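Local coordinates for phosphoheptose isomerase (Neisseria gonorrhoeae, PDB 5I01), which isomerises sedoheptulose 7-phosphate to D-glycero-D-manno-heptose 7-phosphate, the first step of heptose biosynthesis, as a zinc-dependent homotetramer of the SIS family, at residues 122-127 with 149-155; 20-24 with 178-182; 144-150 with 163-169. The protein carries 1 engineered substitution. All coordinates share one frame; numbering follows the deposited sequence.

Contact 1 of 3, residues 122-127 with 149-155; sequences STSGNS and GRDGGKI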
loop_
_atom_site.group_PDB
_atom_site.type_symbol
_atom_site.label_atom_id
_atom_site.label_comp_id
_atom_site.label_asym_id
_atom_site.label_seq_id
_atom_site.Cartn_x
_atom_site.Cartn_y
_atom_site.Cartn_z
ATOM N N SER A 122 7.745 -17.187 3.763
ATOM C CA SER A 122 8.771 -17.412 2.757
ATOM C C SER A 122 8.612 -18.798 2.116
ATOM O O SER A 122 8.833 -19.824 2.774
ATOM C CB SER A 122 10.145 -17.300 3.414
ATOM O OG SER A 122 11.186 -17.605 2.506
ATOM N N THR A 123 8.276 -18.841 0.832
ATOM C CA THR A 123 7.988 -20.115 0.185
ATOM C C THR A 123 9.187 -21.047 0.050
ATOM O O THR A 123 8.978 -22.234 -0.013
ATOM C CB THR A 123 7.340 -19.932 -1.191
ATOM O OG1 THR A 123 8.203 -19.168 -2.037
ATOM C CG2 THR A 123 5.989 -19.228 -1.048
ATOM N N SER A 124 10.415 -20.521 0.013
ATOM C CA SER A 124 11.640 -21.351 0.022
ATOM C C SER A 124 12.354 -21.467 1.389
ATOM O O SER A 124 13.200 -22.345 1.569
ATOM C CB SER A 124 12.641 -20.824 -1.007
ATOM O OG SER A 124 13.029 -19.493 -0.709
ATOM N N GLY A 125 12.036 -20.582 2.333
ATOM C CA GLY A 125 12.768 -20.493 3.591
ATOM C C GLY A 125 14.129 -19.812 3.471
ATOM O O GLY A 125 14.902 -19.830 4.424
ATOM N N ASN A 126 14.417 -19.199 2.316
ATOM C CA ASN A 126 15.726 -18.587 2.023
ATOM C C ASN A 126 15.658 -17.079 1.724
ATOM O O ASN A 126 16.677 -16.482 1.369
ATOM C CB ASN A 126 16.384 -19.311 0.835
ATOM C CG ASN A 126 16.670 -20.781 1.119
ATOM O OD1 ASN A 126 17.176 -21.147 2.183
ATOM N ND2 ASN A 126 16.347 -21.629 0.160
ATOM N N SER A 127 14.480 -16.464 1.883
ATOM C CA SER A 127 14.311 -15.032 1.641
ATOM C C SER A 127 15.218 -14.214 2.565
ATOM O O SER A 127 15.044 -14.235 3.793
ATOM C CB SER A 127 12.855 -14.602 1.841
ATOM O OG SER A 127 12.036 -15.097 0.800
ATOM N N GLY A 149 8.245 -23.311 2.816
ATOM C CA GLY A 149 7.979 -24.411 1.882
ATOM C C GLY A 149 9.239 -25.184 1.583
ATOM O O GLY A 149 10.310 -24.831 2.060
ATOM N N ARG A 150 9.104 -26.235 0.779
ATOM C CA ARG A 150 10.229 -27.124 0.400
ATOM C C ARG A 150 10.850 -27.809 1.649
ATOM O O ARG A 150 10.125 -28.513 2.357
ATOM C CB ARG A 150 11.242 -26.384 -0.500
ATOM C CG ARG A 150 10.619 -25.944 -1.812
ATOM C CD ARG A 150 11.398 -24.866 -2.547
ATOM N NE ARG A 150 10.578 -24.290 -3.622
ATOM C CZ ARG A 150 11.005 -23.434 -4.555
ATOM N NH1 ARG A 150 12.273 -23.019 -4.581
ATOM N NH2 ARG A 150 10.153 -22.986 -5.479
ATOM N N ASP A 151 12.143 -27.611 1.930
ATOM C CA ASP A 151 12.780 -28.199 3.134
ATOM C C ASP A 151 12.836 -27.236 4.322
ATOM O O ASP A 151 13.359 -27.587 5.375
ATOM C CB ASP A 151 14.186 -28.765 2.820
ATOM C CG ASP A 151 15.217 -27.692 2.439
ATOM O OD1 ASP A 151 14.917 -26.475 2.493
ATOM O OD2 ASP A 151 16.352 -28.083 2.080
ATOM N N GLY A 152 12.315 -26.025 4.137
ATOM C CA GLY A 152 12.345 -24.981 5.155
ATOM C C GLY A 152 13.500 -24.003 5.057
ATOM O O GLY A 152 13.506 -23.011 5.776
ATOM N N GLY A 153 14.486 -24.283 4.203
ATOM C CA GLY A 153 15.592 -23.359 3.938
ATOM C C GLY A 153 16.418 -22.960 5.146
ATOM O O GLY A 153 16.446 -23.668 6.153
ATOM N N LYS A 154 17.084 -21.813 5.043
ATOM C CA LYS A 154 17.883 -21.293 6.151
ATOM C C LYS A 154 17.021 -20.914 7.361
ATOM O O LYS A 154 17.475 -21.030 8.501
ATOM C CB LYS A 154 18.689 -20.079 5.712
ATOM C CG LYS A 154 19.615 -20.341 4.532
ATOM C CD LYS A 154 20.896 -19.519 4.636
ATOM C CE LYS A 154 21.717 -19.585 3.363
ATOM N NZ LYS A 154 21.014 -18.936 2.225
ATOM N N ILE A 155 15.784 -20.473 7.107
ATOM C CA ILE A 155 14.844 -20.068 8.172
ATOM C C ILE A 155 14.509 -21.209 9.148
ATOM O O ILE A 155 14.573 -21.008 10.360
ATOM C CB ILE A 155 13.562 -19.404 7.595
ATOM C CG1 ILE A 155 13.919 -18.038 6.992
ATOM C CG2 ILE A 155 12.500 -19.223 8.679
ATOM C CD1 ILE A 155 12.872 -17.453 6.063
#
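G125 and G153 pack directly against each other where the loop 122-127, rich in serine and threonine, meets the turn 149-155, their CA atoms 4.0 Å apart. This is the tight side of the contact. G125 CA sits 3.4 Å from G152 O in a CH...O contact; backbone can come this close because neither glycine has a side chain, and the positive phi of both independently favours glycine. T123 O packs closely on G149 CA, at 3.1 Å. Just beyond, the first turn of helix 153-158 takes hold of the loop: I155 N donates to G125 O at 2.9 Å, almost straight (165°) and in the carbonyl plane. The I155 side chain folds back over the same carbonyl. With CG1 beside its own backbone N (chi1 -69°), CD1 passes G125 O and ends 3.8 Å from S122 CB, a buried apolar floor under the loop that V130 and I131 of helix 128-139 extend.

The solvent side is looser. N126 reaches across with its amide oxygen, and OD1 accepts from K154 N at 2.9 Å, the donor tilted 26° from the amide plane; the K154 chain runs outward past it. The type II' turn G149-G152 is closed by G152 N to G149 O, and D151 OD1 then takes G153 N in an Asx turn. R150 brings its guanidinium obliquely past T123 O and S124 CB, and its NE is bonded to P171 O.

Inside the loop, S122 OG and S127 OG share a hydrogen bond 3.2 Å long. S122, T123, S124 and S127 are predicted to bind substrate, as expected of the SIS-family loop that receives a sugar phosphate. The bonds from helix 153-158 use G125 O and N126 OD1, so the loop is gripped without engaging these four hydroxyls.

Contact 2 of 3, residues 20-24 with 178-182; sequences AKQEA and ENHIL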
loop_
_atom_site.group_PDB
_atom_site.type_symbol
_atom_site.label_atom_id
_atom_site.label_comp_id
_atom_site.label_asym_id
_atom_site.label_seq_id
_atom_site.Cartn_x
_atom_site.Cartn_y
_atom_site.Cartn_z
ATOM N N ALA A 20 -1.597 -31.785 -2.505
ATOM C CA ALA A 20 -0.749 -30.993 -1.599
ATOM C C ALA A 20 -1.370 -30.779 -0.232
ATOM O O ALA A 20 -0.670 -30.823 0.773
ATOM C CB ALA A 20 -0.401 -29.659 -2.225
ATOM N N LYS A 21 -2.679 -30.559 -0.202
ATOM C CA LYS A 21 -3.391 -30.334 1.052
ATOM C C LYS A 21 -3.649 -31.617 1.831
ATOM O O LYS A 21 -3.649 -31.593 3.052
ATOM C CB LYS A 21 -4.696 -29.561 0.817
ATOM C CG LYS A 21 -4.471 -28.070 0.616
ATOM C CD LYS A 21 -5.775 -27.292 0.639
ATOM C CE LYS A 21 -5.521 -25.793 0.654
ATOM N NZ LYS A 21 -4.683 -25.341 -0.490
ATOM N N GLN A 22 -3.862 -32.727 1.133
ATOM C CA GLN A 22 -3.982 -34.033 1.790
ATOM C C GLN A 22 -2.703 -34.454 2.548
ATOM O O GLN A 22 -2.787 -35.077 3.608
ATOM C CB GLN A 22 -4.407 -35.100 0.777
ATOM C CG GLN A 22 -5.847 -34.928 0.318
ATOM C CD GLN A 22 -6.266 -35.890 -0.784
ATOM O OE1 GLN A 22 -5.523 -36.141 -1.735
ATOM N NE2 GLN A 22 -7.479 -36.419 -0.670
ATOM N N GLU A 23 -1.533 -34.094 2.019
ATOM C CA GLU A 23 -0.252 -34.398 2.671
ATOM C C GLU A 23 0.028 -33.482 3.854
ATOM O O GLU A 23 0.433 -33.945 4.915
ATOM C CB GLU A 23 0.905 -34.306 1.671
ATOM C CG GLU A 23 0.825 -35.308 0.519
ATOM C CD GLU A 23 0.865 -36.767 0.967
ATOM O OE1 GLU A 23 1.603 -37.098 1.929
ATOM O OE2 GLU A 23 0.156 -37.586 0.340
ATOM N N ALA A 24 -0.177 -32.183 3.668
ATOM C CA ALA A 24 -0.019 -31.217 4.766
ATOM C C ALA A 24 -0.967 -31.506 5.936
ATOM O O ALA A 24 -0.625 -31.242 7.079
ATOM C CB ALA A 24 -0.216 -29.793 4.262
ATOM N N GLU A 178 -0.836 -21.436 -1.477
ATOM C CA GLU A 178 -2.220 -21.885 -1.275
ATOM C C GLU A 178 -2.427 -22.604 0.057
ATOM O O GLU A 178 -3.474 -22.440 0.684
ATOM C CB GLU A 178 -2.658 -22.785 -2.420
ATOM C CG GLU A 178 -2.786 -22.045 -3.742
ATOM C CD GLU A 178 -2.715 -22.956 -4.959
ATOM O OE1 GLU A 178 -2.832 -24.200 -4.803
ATOM O OE2 GLU A 178 -2.533 -22.419 -6.088
ATOM N N ASN A 179 -1.440 -23.406 0.467
ATOM C CA ASN A 179 -1.428 -24.022 1.802
ATOM C C ASN A 179 -1.198 -22.969 2.910
ATOM O O ASN A 179 -1.778 -23.065 3.990
ATOM C CB ASN A 179 -0.371 -25.144 1.900
ATOM C CG ASN A 179 -0.808 -26.422 1.218
ATOM O OD1 ASN A 179 -1.048 -27.444 1.866
ATOM N ND2 ASN A 179 -0.931 -26.372 -0.097
ATOM N N HIS A 180 -0.354 -21.979 2.649
ATOM C CA HIS A 180 -0.112 -20.917 3.615
ATOM C C HIS A 180 -1.392 -20.170 4.020
ATOM O O HIS A 180 -1.602 -19.891 5.210
ATOM C CB HIS A 180 0.931 -19.916 3.093
ATOM C CG HIS A 180 2.347 -20.388 3.205
ATOM N ND1 HIS A 180 3.398 -19.711 2.623
ATOM C CD2 HIS A 180 2.890 -21.452 3.839
ATOM C CE1 HIS A 180 4.526 -20.341 2.892
ATOM N NE2 HIS A 180 4.243 -21.404 3.623
ATOM N N ILE A 181 -2.236 -19.847 3.042
ATOM C CA ILE A 181 -3.456 -19.092 3.332
ATOM C C ILE A 181 -4.476 -19.947 4.089
ATOM O O ILE A 181 -5.176 -19.434 4.952
ATOM C CB ILE A 181 -4.063 -18.404 2.071
ATOM C CG1 ILE A 181 -5.049 -17.316 2.480
ATOM C CG2 ILE A 181 -4.742 -19.385 1.128
ATOM C CD1 ILE A 181 -4.380 -16.155 3.201
ATOM N N LEU A 182 -4.543 -21.242 3.768
ATOM C CA LEU A 182 -5.313 -22.191 4.559
ATOM C C LEU A 182 -4.826 -22.177 6.013
ATOM O O LEU A 182 -5.637 -22.043 6.931
ATOM C CB LEU A 182 -5.226 -23.613 3.968
ATOM C CG LEU A 182 -5.748 -24.781 4.824
ATOM C CD1 LEU A 182 -7.197 -24.557 5.228
ATOM C CD2 LEU A 182 -5.601 -26.107 4.101
#
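A buried helix-helix contact, in which helix 6-27 leans on helix 173-193 chiefly through K21 and N179, joins the N-terminal arm to the C-terminal helix. The short segments 20-24 and 178-182 cross at -51° with their axes 10.8 Å apart, and side chains bridge the gap. K21 is extended as far as CE and bends only at its last bond (chi4 56°), which carries NZ to E178 O for a weak hydrogen bond of 3.4 Å. On the way its methylenes pass over L182, CE lying 3.5 Å from L182 CD2. N179 slides past K21 in the opposite direction: its OD1 comes 3.5 Å from A24 CB, while its ND2 turns back to donate to R175 O of its own helix.

In this SIS-family enzyme the helix 173-193 also carries the zinc ligand H185, and the contact lies at a subunit interface. The E178 carboxylate spans it, OE1 bonded to S17 OG and OE2 both in a salt bridge with R175 and accepting from ND1 of H185 of a neighbouring subunit. K21 NZ of that subunit lies close to K21 NZ here, a like-charge pair that the nearby E178 carboxylate may temper.

Contact 3 of 3, residues 144-150 with 163-169; sequences VIALTGR and DVLLNVP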
loop_
_atom_site.group_PDB
_atom_site.type_symbol
_atom_site.label_atom_id
_atom_site.label_comp_id
_atom_site.label_asym_id
_atom_site.label_seq_id
_atom_site.Cartn_x
_atom_site.Cartn_y
_atom_site.Cartn_z
ATOM N N VAL A 144 8.983 -16.504 17.109
ATOM C CA VAL A 144 8.835 -16.497 15.648
ATOM C C VAL A 144 7.934 -17.642 15.199
ATOM O O VAL A 144 7.991 -18.735 15.760
ATOM C CB VAL A 144 10.213 -16.547 14.935
ATOM C CG1 VAL A 144 10.077 -16.587 13.415
ATOM C CG2 VAL A 144 11.030 -15.328 15.324
ATOM N N ILE A 145 7.078 -17.364 14.213
ATOM C CA ILE A 145 6.304 -18.392 13.522
ATOM C C ILE A 145 6.671 -18.286 12.051
ATOM O O ILE A 145 6.358 -17.292 11.396
ATOM C CB ILE A 145 4.782 -18.218 13.716
ATOM C CG1 ILE A 145 4.419 -18.365 15.193
ATOM C CG2 ILE A 145 3.994 -19.231 12.873
ATOM C CD1 ILE A 145 3.035 -17.862 15.544
ATOM N N ALA A 146 7.355 -19.305 11.545
ATOM C CA ALA A 146 7.810 -19.316 10.168
ATOM C C ALA A 146 6.818 -20.097 9.320
ATOM O O ALA A 146 6.485 -21.236 9.654
ATOM C CB ALA A 146 9.190 -19.948 10.079
ATOM N N LEU A 147 6.338 -19.473 8.241
ATOM C CA LEU A 147 5.583 -20.165 7.211
ATOM C C LEU A 147 6.523 -20.361 6.029
ATOM O O LEU A 147 6.820 -19.402 5.309
ATOM C CB LEU A 147 4.325 -19.376 6.818
ATOM C CG LEU A 147 3.131 -19.563 7.770
ATOM C CD1 LEU A 147 3.448 -18.986 9.145
ATOM C CD2 LEU A 147 1.866 -18.927 7.233
ATOM N N THR A 148 7.004 -21.597 5.852
ATOM C CA THR A 148 7.975 -21.946 4.797
ATOM C C THR A 148 7.470 -23.040 3.866
ATOM O O THR A 148 6.403 -23.611 4.087
ATOM C CB THR A 148 9.327 -22.405 5.387
ATOM O OG1 THR A 148 9.176 -23.687 6.008
ATOM C CG2 THR A 148 9.859 -21.392 6.412
ATOM N N GLY A 149 8.245 -23.311 2.816
ATOM C CA GLY A 149 7.979 -24.411 1.882
ATOM C C GLY A 149 9.239 -25.184 1.583
ATOM O O GLY A 149 10.310 -24.831 2.060
ATOM N N ARG A 150 9.104 -26.235 0.779
ATOM C CA ARG A 150 10.229 -27.124 0.400
ATOM C C ARG A 150 10.850 -27.809 1.649
ATOM O O ARG A 150 10.125 -28.513 2.357
ATOM C CB ARG A 150 11.242 -26.384 -0.500
ATOM C CG ARG A 150 10.619 -25.944 -1.812
ATOM C CD ARG A 150 11.398 -24.866 -2.547
ATOM N NE ARG A 150 10.578 -24.290 -3.622
ATOM C CZ ARG A 150 11.005 -23.434 -4.555
ATOM N NH1 ARG A 150 12.273 -23.019 -4.581
ATOM N NH2 ARG A 150 10.153 -22.986 -5.479
ATOM N N ASP A 163 10.117 -21.213 19.071
ATOM C CA ASP A 163 9.484 -20.817 17.811
ATOM C C ASP A 163 8.687 -22.000 17.244
ATOM O O ASP A 163 8.805 -23.123 17.730
ATOM C CB ASP A 163 10.549 -20.372 16.791
ATOM C CG ASP A 163 11.416 -19.195 17.278
ATOM O OD1 ASP A 163 10.945 -18.323 18.045
ATOM O OD2 ASP A 163 12.584 -19.124 16.848
ATOM N N VAL A 164 7.892 -21.743 16.206
ATOM C CA VAL A 164 7.046 -22.766 15.571
ATOM C C VAL A 164 7.250 -22.739 14.056
ATOM O O VAL A 164 7.077 -21.702 13.426
ATOM C CB VAL A 164 5.547 -22.557 15.898
ATOM C CG1 VAL A 164 4.680 -23.604 15.204
ATOM C CG2 VAL A 164 5.317 -22.603 17.400
ATOM N N LEU A 165 7.616 -23.883 13.486
ATOM C CA LEU A 165 7.853 -24.002 12.052
ATOM C C LEU A 165 6.634 -24.630 11.439
ATOM O O LEU A 165 6.239 -25.716 11.848
ATOM C CB LEU A 165 9.074 -24.881 11.758
ATOM C CG LEU A 165 9.398 -25.160 10.281
ATOM C CD1 LEU A 165 9.696 -23.879 9.522
ATOM C CD2 LEU A 165 10.557 -26.132 10.168
ATOM N N LEU A 166 6.053 -23.941 10.460
ATOM C CA LEU A 166 4.969 -24.461 9.644
ATOM C C LEU A 166 5.517 -24.627 8.220
ATOM O O LEU A 166 5.422 -23.726 7.373
ATOM C CB LEU A 166 3.743 -23.528 9.699
ATOM C CG LEU A 166 3.142 -23.218 11.082
ATOM C CD1 LEU A 166 1.991 -22.231 11.019
ATOM C CD2 LEU A 166 2.650 -24.482 11.749
ATOM N N ASN A 167 6.120 -25.781 7.965
ATOM C CA ASN A 167 6.658 -26.065 6.648
ATOM C C ASN A 167 5.657 -26.856 5.814
ATOM O O ASN A 167 5.158 -27.891 6.251
ATOM C CB ASN A 167 7.983 -26.822 6.731
ATOM C CG ASN A 167 8.632 -26.967 5.381
ATOM O OD1 ASN A 167 9.091 -25.986 4.787
ATOM N ND2 ASN A 167 8.618 -28.174 4.856
ATOM N N VAL A 168 5.379 -26.347 4.615
ATOM C CA VAL A 168 4.591 -27.045 3.624
ATOM C C VAL A 168 5.557 -27.905 2.807
ATOM O O VAL A 168 6.389 -27.360 2.082
ATOM C CB VAL A 168 3.850 -26.050 2.704
ATOM C CG1 VAL A 168 3.075 -26.790 1.620
ATOM C CG2 VAL A 168 2.912 -25.174 3.525
ATOM N N PRO A 169 5.467 -29.250 2.922
ATOM C CA PRO A 169 6.439 -30.086 2.213
ATOM C C PRO A 169 6.036 -30.269 0.749
ATOM O O PRO A 169 5.421 -31.272 0.380
ATOM C CB PRO A 169 6.389 -31.393 3.002
ATOM C CG PRO A 169 4.961 -31.493 3.421
ATOM C CD PRO A 169 4.492 -30.077 3.658
#
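Backbone hydrogen bonds lace V144-T148 to V164-V168 in parallel register. The ladder runs V164 N to V144 O, A146 N to V164 O, L166 N to A146 O, T148 N to L166 O and V168 N to T148 O, with lengths from 2.9 to 3.1 Å. Ahead of it, D163 extends the pairing with its side chain: OD1 accepts from V144 N at 2.8 Å, met from above the carboxylate plane, while OD2 is held by H138 and by K160 N.

The two strands are consecutive in a beta-alpha-beta unit, helix 153-158 making the crossover, and 164-168 is the outermost strand at this side of the chain's five-stranded parallel sheet. Apolar contacts line both faces. Towards helices 29-44 and 173-193, L166 CD1 rests against both I145 CG2 (4.1 Å) and L147 CD1 (4.0 Å), which lie on the same side of it, all three side chains pointing the same way. On the face towards helix 153-158, L165 CD1 lies 4.0 Å from A146 CB; the L165 side chain crosses that of T148 at about a right angle, its CD1 against T148 OG1.

Polar side chains close the carboxyl end. N167, its CG swung opposite the backbone N (chi1 -173°), presents OD1 to T148 OG1, which donates at 2.6 Å in the amide plane on a lone pair. The other half of that amide, ND2, donates to R150 O at 2.9 Å, nearly straight at 166° but standing above the R150 carbonyl plane.

From the N terminus, helix 6-27 takes part in contact 2, whose partner lies on the last helix; it closes the longest loop, of 153 residues, and the other two contacts fall within it. Contacts 1 and 3 cross, their segments alternating along the chain and sharing G149 and R150. Contact 1 ties the loop after strand 117-122 to the start of helix 153-158, and contact 3 then pairs strands 143-149 and 164-168, which precede and follow that helix in the chain. S122 N lies 2.9 Å from L147 O, joining contacts 1 and 3, and H180 NE2 reaches T148 O, linking the C-terminal helix of contact 2 to the sheet.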